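Local structure of putative polyketide cyclase (3F7X) at residues Lys71-Tyr76 with Ala106-Leu111; Gln117-Leu121 with Asp145-Val150; Ala40-Leu44 with Lys62-Ala66. The protein is of unknown function but, as a SnoaL-like protein, probably binds a small organic ligand in the pocket of its alpha+beta barrel fold, perhaps as a polyketide cyclase. All blocks are in the same frame, centred on the assembly; numbering follows the deposited sequence.

Contact 1. Residues Lys71-Tyr76 with Ala106-Leu111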
# COMPACT_ATOMS: atom_id res chain seq x y z
N LYS A 71 1.06 17.50 -13.81
CA LYS A 71 -0.32 17.14 -14.11
C LYS A 71 -1.13 17.08 -12.83
O LYS A 71 -2.26 17.57 -12.77
CB LYS A 71 -0.40 15.81 -14.84
CG LYS A 71 -1.83 15.47 -15.33
CD LYS A 71 -2.25 16.21 -16.63
CE LYS A 71 -3.80 16.30 -16.81
NZ LYS A 71 -4.55 15.00 -16.98
N MSE A 72 -0.56 16.49 -11.79
CA MSE A 72 -1.27 16.40 -10.53
C MSE A 72 -1.59 17.81 -10.01
O MSE A 72 -2.70 18.07 -9.52
CB MSE A 72 -0.44 15.59 -9.53
CG MSE A 72 -1.24 14.95 -8.44
SE MSE A 72 -0.11 13.97 -7.21
CE MSE A 72 -0.10 15.43 -6.06
N ASN A 73 -0.62 18.71 -10.12
CA ASN A 73 -0.82 20.09 -9.66
C ASN A 73 -1.83 20.88 -10.49
O ASN A 73 -2.41 21.83 -10.00
CB ASN A 73 0.53 20.80 -9.55
CG ASN A 73 1.41 20.24 -8.43
OD1 ASN A 73 0.88 19.67 -7.46
ND2 ASN A 73 2.72 20.40 -8.54
N ARG A 74 -2.03 20.49 -11.74
CA ARG A 74 -3.03 21.07 -12.65
C ARG A 74 -4.44 20.70 -12.19
O ARG A 74 -5.38 21.43 -12.46
CB ARG A 74 -2.76 20.53 -14.09
CG ARG A 74 -3.77 20.83 -15.21
CD ARG A 74 -3.69 22.24 -15.67
NE ARG A 74 -4.83 22.54 -16.55
CZ ARG A 74 -6.00 22.92 -16.06
NH1 ARG A 74 -6.14 22.96 -14.73
NH2 ARG A 74 -7.02 23.21 -16.88
N CYS A 75 -4.58 19.53 -11.57
CA CYS A 75 -5.88 18.90 -11.36
C CYS A 75 -6.34 18.70 -9.91
O CYS A 75 -7.52 18.51 -9.71
CB CYS A 75 -5.92 17.52 -12.05
SG CYS A 75 -5.70 17.57 -13.83
N TYR A 76 -5.43 18.70 -8.94
CA TYR A 76 -5.75 18.38 -7.56
C TYR A 76 -4.99 19.28 -6.62
O TYR A 76 -3.88 19.74 -6.92
CB TYR A 76 -5.30 16.97 -7.20
CG TYR A 76 -5.76 15.87 -8.16
CD1 TYR A 76 -6.98 15.25 -8.00
CD2 TYR A 76 -4.98 15.47 -9.22
CE1 TYR A 76 -7.40 14.26 -8.86
CE2 TYR A 76 -5.37 14.46 -10.07
CZ TYR A 76 -6.58 13.87 -9.90
OH TYR A 76 -6.96 12.89 -10.77
N ALA A 106 -9.70 20.18 -11.55
CA ALA A 106 -9.80 20.24 -13.00
C ALA A 106 -9.74 18.81 -13.50
O ALA A 106 -9.06 17.96 -12.97
CB ALA A 106 -8.70 21.13 -13.62
N ASP A 107 -10.48 18.55 -14.58
CA ASP A 107 -10.63 17.20 -15.11
C ASP A 107 -9.29 16.59 -15.38
O ASP A 107 -8.45 17.18 -16.11
CB ASP A 107 -11.38 17.25 -16.44
CG ASP A 107 -12.82 17.65 -16.33
OD1 ASP A 107 -13.35 17.91 -15.23
OD2 ASP A 107 -13.45 17.70 -17.43
N ASP A 108 -9.09 15.40 -14.87
CA ASP A 108 -7.92 14.58 -15.18
C ASP A 108 -8.34 13.50 -16.19
O ASP A 108 -9.51 13.09 -16.27
CB ASP A 108 -7.38 13.99 -13.88
CG ASP A 108 -5.99 13.40 -14.01
OD1 ASP A 108 -5.33 13.54 -15.06
OD2 ASP A 108 -5.54 12.81 -12.99
N GLU A 109 -7.39 13.09 -17.00
CA GLU A 109 -7.71 12.23 -18.14
C GLU A 109 -8.16 10.83 -17.71
O GLU A 109 -7.56 10.20 -16.83
CB GLU A 109 -6.52 12.12 -19.09
CG GLU A 109 -6.13 13.48 -19.64
CD GLU A 109 -5.47 13.40 -20.98
OE1 GLU A 109 -6.14 13.03 -21.93
OE2 GLU A 109 -4.28 13.69 -21.06
N GLY A 110 -9.26 10.36 -18.27
CA GLY A 110 -9.73 9.00 -18.00
C GLY A 110 -10.50 8.85 -16.72
O GLY A 110 -10.74 7.71 -16.28
N LEU A 111 -10.86 9.97 -16.09
CA LEU A 111 -11.45 9.98 -14.75
C LEU A 111 -12.74 10.79 -14.73
O LEU A 111 -13.07 11.43 -15.73
CB LEU A 111 -10.40 10.50 -13.76
CG LEU A 111 -9.21 9.58 -13.54
CD1 LEU A 111 -8.12 10.27 -12.75
CD2 LEU A 111 -9.61 8.28 -12.85
O HOH W 1 -6.76 16.44 -18.16
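Asp108 joins the end of helix 62-75 to the loop 106-111 through both of its carboxylate oxygens. Its CB lies 4.0 Å from Cys75 SG, against the last turn of the helix. CG stands opposite the backbone N (chi1 -166°), and this puts the carboxylate between Lys71 and Tyr76. In the conformer described, Lys71 NZ lies 2.5 Å from Asp108 OD1, a salt bridge whose shortness is doubtful. The ammonium group comes from the anti side, 21° out of the carboxylate plane. The same oxygen also takes the N-H of Glu109, which reaches it from above that plane. On its anti lone pair, Asp108 OD2 receives the hydroxyl of Tyr76, with Tyr76 OH 2.6 Å from Asp108 OD2. The oxygen lies in the plane of the tyrosine ring, at its edge, while the carboxylate is turned 77° from that ring. The Tyr76 hydroxyl and the Glu109 N-H, with the lysine in this conformer, probably limit the rotation of the carboxylate.

In this SnoaL-like fold the helix runs straight into strand 76-87, outermost in the sheet of this chain, and Tyr76 is the first residue beyond the helix. The loop follows strand 93-104 and forms a type II turn from Asp108 to Leu111. A weak backbone bond from Ala106 N to Cys75 O (3.3 Å) ties it to the helix end. Lys71 bends at chi2 and chi4 to reach the loop, and a water links its NZ to Asp107 O. Leu111 CD1 touches Tyr76 OH at 3.5 Å. Tyr104 OH accepts the backbone N-H of Asp108, and its ring meets that of Tyr76 nearly parallel.

Contact 2. Residues Gln117-Leu121 with Asp145-Val150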
# COMPACT_ATOMS: atom_id res chain seq x y z
N GLN A 117 -14.92 19.03 -5.97
CA GLN A 117 -15.37 18.24 -4.87
C GLN A 117 -14.19 17.82 -3.96
O GLN A 117 -13.03 17.74 -4.35
CB GLN A 117 -16.27 17.12 -5.36
CG GLN A 117 -15.61 16.10 -6.24
CD GLN A 117 -15.52 16.54 -7.69
OE1 GLN A 117 -14.90 17.57 -8.00
NE2 GLN A 117 -16.11 15.77 -8.58
N THR A 118 -14.53 17.63 -2.69
CA THR A 118 -13.54 17.22 -1.71
C THR A 118 -13.54 15.71 -1.55
O THR A 118 -14.55 15.04 -1.80
CB THR A 118 -13.78 17.91 -0.39
OG1 THR A 118 -15.07 17.56 0.07
CG2 THR A 118 -13.69 19.42 -0.54
N TYR A 119 -12.43 15.16 -1.10
CA TYR A 119 -12.35 13.76 -0.80
C TYR A 119 -11.40 13.56 0.37
O TYR A 119 -10.48 14.34 0.57
CB TYR A 119 -11.88 12.98 -2.04
CG TYR A 119 -10.62 13.47 -2.73
CD1 TYR A 119 -10.69 14.43 -3.72
CD2 TYR A 119 -9.37 12.98 -2.40
CE1 TYR A 119 -9.52 14.86 -4.38
CE2 TYR A 119 -8.23 13.40 -3.05
CZ TYR A 119 -8.31 14.35 -4.05
OH TYR A 119 -7.18 14.78 -4.69
N VAL A 120 -11.61 12.48 1.09
CA VAL A 120 -10.80 12.13 2.24
C VAL A 120 -10.65 10.63 2.20
O VAL A 120 -11.67 9.91 2.22
CB VAL A 120 -11.41 12.58 3.59
CG1 VAL A 120 -10.48 12.18 4.74
CG2 VAL A 120 -11.73 14.09 3.62
N LEU A 121 -9.42 10.13 2.15
CA LEU A 121 -9.24 8.66 2.19
C LEU A 121 -7.85 8.29 2.62
O LEU A 121 -6.90 9.06 2.44
CB LEU A 121 -9.59 7.93 0.88
CG LEU A 121 -8.61 8.15 -0.30
CD1 LEU A 121 -9.00 7.12 -1.34
CD2 LEU A 121 -8.68 9.54 -0.76
N ASP A 145 -12.81 3.66 -3.89
CA ASP A 145 -13.31 4.59 -2.90
C ASP A 145 -13.18 6.02 -3.40
O ASP A 145 -14.11 6.80 -3.30
CB ASP A 145 -12.58 4.37 -1.57
CG ASP A 145 -13.01 5.30 -0.46
OD1 ASP A 145 -14.10 5.90 -0.51
OD2 ASP A 145 -12.26 5.41 0.54
N TRP A 146 -12.04 6.37 -3.98
CA TRP A 146 -11.88 7.70 -4.49
C TRP A 146 -12.90 8.03 -5.58
O TRP A 146 -13.54 9.08 -5.52
CB TRP A 146 -10.46 7.91 -5.03
CG TRP A 146 -10.27 9.30 -5.49
CD1 TRP A 146 -10.05 10.39 -4.71
CD2 TRP A 146 -10.41 9.81 -6.84
NE1 TRP A 146 -10.01 11.52 -5.48
CE2 TRP A 146 -10.19 11.19 -6.79
CE3 TRP A 146 -10.64 9.22 -8.08
CZ2 TRP A 146 -10.25 11.99 -7.92
CZ3 TRP A 146 -10.67 10.01 -9.19
CH2 TRP A 146 -10.47 11.38 -9.11
N VAL A 147 -13.05 7.12 -6.53
CA VAL A 147 -14.03 7.34 -7.60
C VAL A 147 -15.44 7.52 -7.02
O VAL A 147 -16.19 8.39 -7.46
CB VAL A 147 -14.01 6.18 -8.60
CG1 VAL A 147 -15.24 6.21 -9.53
CG2 VAL A 147 -12.72 6.22 -9.40
N GLU A 148 -15.81 6.72 -6.03
CA GLU A 148 -17.14 6.81 -5.41
C GLU A 148 -17.33 8.19 -4.77
O GLU A 148 -18.43 8.79 -4.80
CB GLU A 148 -17.33 5.70 -4.38
CG GLU A 148 -18.67 5.69 -3.66
N GLN A 149 -16.25 8.70 -4.16
CA GLN A 149 -16.33 9.99 -3.50
C GLN A 149 -16.51 11.17 -4.47
O GLN A 149 -17.11 12.17 -4.08
CB GLN A 149 -15.13 10.26 -2.58
CG GLN A 149 -15.11 9.36 -1.36
CD GLN A 149 -14.01 9.76 -0.41
OE1 GLN A 149 -13.86 10.95 -0.11
NE2 GLN A 149 -13.28 8.79 0.12
N VAL A 150 -15.98 11.08 -5.69
CA VAL A 150 -15.99 12.21 -6.61
C VAL A 150 -16.98 12.05 -7.76
O VAL A 150 -17.27 13.04 -8.43
CB VAL A 150 -14.58 12.52 -7.18
CG1 VAL A 150 -13.60 12.79 -6.01
CG2 VAL A 150 -14.08 11.40 -8.07
O HOH W 2 -16.01 12.62 0.26
O HOH W 3 -16.94 14.69 -3.00
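Strand 118-121 and helix 145-150 run nearly antiparallel (153°), their axes 8.3 Å apart at closest approach. The side-chain amide of Gln149 bonds to both the N-H and the C=O of Val120. Val120 N donates to Gln149 OE1 at 3.0 Å, on an in-plane lone pair. Gln149 NE2 returns a bond to Val120 O at 2.9 Å, from above the carbonyl plane. The second N-H of that amide goes to Asp145 OD1. A water bridges Thr118 O and Gln149 O. Trp146 and Tyr119 form an edge-to-face pair with planes at 86°. Tyr119 CG sits between its backbone N and carbonyl carbon (chi1 52°), which lays the ring face against the indole edge. Trp146 NE1 lies over the ring centre. Leu121 CD1 rests on Trp146 CB. In the conformer described, Gln117 NE2 donates to Val150 O at 3.0 Å and also to Thr113 O, while its OE1 accepts from Asn115 N. Tyr119 OH bonds to Glu78.

A leucine in place of Gln149 would probably leave Val120 N and O without these side-chain mates and remove this donor to Asp145 OD1. Hydrogen bonds from side-chain amides, together with aromatic packing, join the C-terminal helix to the sheet.

Contact 3. Residues Ala40-Leu44 with Lys62-Ala66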
# COMPACT_ATOMS: atom_id res chain seq x y z
N ALA A 40 12.03 21.20 -4.00
CA ALA A 40 12.45 20.43 -2.84
C ALA A 40 12.04 18.99 -2.97
O ALA A 40 12.78 18.08 -2.60
CB ALA A 40 11.87 21.04 -1.57
N PHE A 41 10.84 18.76 -3.48
CA PHE A 41 10.28 17.41 -3.65
C PHE A 41 11.12 16.60 -4.65
O PHE A 41 11.58 15.49 -4.34
CB PHE A 41 8.84 17.57 -4.14
CG PHE A 41 8.08 16.29 -4.35
CD1 PHE A 41 7.44 15.65 -3.29
CD2 PHE A 41 8.01 15.73 -5.61
CE1 PHE A 41 6.74 14.47 -3.52
CE2 PHE A 41 7.33 14.54 -5.83
CZ PHE A 41 6.69 13.93 -4.79
N LEU A 42 11.37 17.19 -5.81
CA LEU A 42 12.07 16.46 -6.88
C LEU A 42 13.55 16.26 -6.52
O LEU A 42 14.15 15.27 -6.95
CB LEU A 42 11.93 17.22 -8.20
CG LEU A 42 10.51 17.28 -8.78
CD1 LEU A 42 10.47 18.25 -9.95
CD2 LEU A 42 10.03 15.90 -9.21
N ALA A 43 14.12 17.14 -5.70
CA ALA A 43 15.53 17.03 -5.32
C ALA A 43 15.80 15.76 -4.53
O ALA A 43 16.95 15.31 -4.48
CB ALA A 43 15.98 18.23 -4.51
N LEU A 44 14.77 15.22 -3.88
CA LEU A 44 14.95 14.03 -3.05
C LEU A 44 14.97 12.74 -3.85
O LEU A 44 15.25 11.70 -3.30
CB LEU A 44 13.78 13.95 -2.07
CG LEU A 44 13.69 15.16 -1.15
CD1 LEU A 44 12.46 15.11 -0.30
CD2 LEU A 44 14.93 15.36 -0.27
N LYS A 62 13.20 10.66 -13.35
CA LYS A 62 12.81 11.91 -12.75
C LYS A 62 12.00 12.81 -13.68
O LYS A 62 11.07 13.49 -13.24
CB LYS A 62 14.02 12.64 -12.19
CG LYS A 62 13.67 13.99 -11.57
CD LYS A 62 14.83 14.62 -10.84
CE LYS A 62 15.17 13.90 -9.57
NZ LYS A 62 16.30 14.55 -8.86
N ALA A 63 12.36 12.84 -14.98
CA ALA A 63 11.59 13.70 -15.90
C ALA A 63 10.12 13.29 -15.91
O ALA A 63 9.22 14.14 -15.89
CB ALA A 63 12.17 13.69 -17.34
N ARG A 64 9.86 12.00 -15.95
CA ARG A 64 8.47 11.53 -15.96
C ARG A 64 7.80 11.87 -14.62
O ARG A 64 6.62 12.23 -14.61
CB ARG A 64 8.35 10.04 -16.27
CG ARG A 64 8.52 9.68 -17.74
CD ARG A 64 7.94 8.32 -18.08
NE ARG A 64 6.52 8.38 -18.38
CZ ARG A 64 5.73 7.32 -18.63
NH1 ARG A 64 6.21 6.09 -18.59
NH2 ARG A 64 4.45 7.52 -18.89
N PHE A 65 8.54 11.78 -13.52
CA PHE A 65 7.95 12.10 -12.22
C PHE A 65 7.60 13.59 -12.14
O PHE A 65 6.56 13.98 -11.63
CB PHE A 65 8.92 11.66 -11.12
CG PHE A 65 8.26 11.19 -9.82
CD1 PHE A 65 7.31 11.95 -9.19
CD2 PHE A 65 8.67 10.01 -9.22
CE1 PHE A 65 6.76 11.50 -8.00
CE2 PHE A 65 8.12 9.60 -8.04
CZ PHE A 65 7.16 10.35 -7.45
N ALA A 66 8.47 14.45 -12.69
CA ALA A 66 8.20 15.88 -12.72
C ALA A 66 6.94 16.15 -13.55
O ALA A 66 6.10 16.96 -13.17
CB ALA A 66 9.42 16.62 -13.30
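Lys62, at the start of helix 62-75, reaches across to the end of helix 38-43. Its chain is extended except for a bend at chi3 (-70°). In the conformer described, this brings Lys62 NZ to Leu42 O at 3.0 Å, with the donor lying 36° out of the carbonyl plane. NZ also donates to Leu45 O, so the ammonium group holds two backbone carbonyls between helix 38-43 and strand 45-46.

One turn on, Phe65 points toward the other helix. Its CE1 meets CE2 of Phe41 at 3.8 Å, at the edge of the Phe41 ring and near its plane. The two ring planes stand at 65°, and the ring centres are 6.0 Å apart. Ala66 comes next. Its CB lies 3.9 Å from Leu42 CD1, and the other methyl, CD2, sits 4.0 Å from Ala66 CA. The small methyl side chain lets the leucine approach the helix backbone closely.

Phe65 also stacks on His51 of strand 49-52. The ring of Tyr29, from helix 22-35, meets that of Phe41, and its side chain also touches Phe65. The two short segments thus pack together beside helix 22-35. His51, and a backbone bond from Leu44 to Ile134, join them to the sheet.

How the contacts relate
Contact 3 comes first along the chain, then contact 1, then contact 2. Contacts 3 and 1 share helix 62-75. Contact 3 uses its start and contact 1 its end, with their centres about 18 Å apart. Contacts 1 and 2 lie about 14 Å apart between centres and touch through side chains: Tyr76 packs on Tyr119 and Trp146, and Leu111 on Trp146. Contacts 2 and 3 are about 26 Å apart between centres, on opposite sides of the chain's centre. Contact 3 joins helices 38-43 and 62-75, contact 1 joins helix 62-75 to the loop between strands 93-104 and 118-130, and contact 2 joins helix 143-150 to strand 118-130. Unknown ligand atoms near Asp108 and Trp146 are probably from the crystallisation liquor, but may mark a pocket.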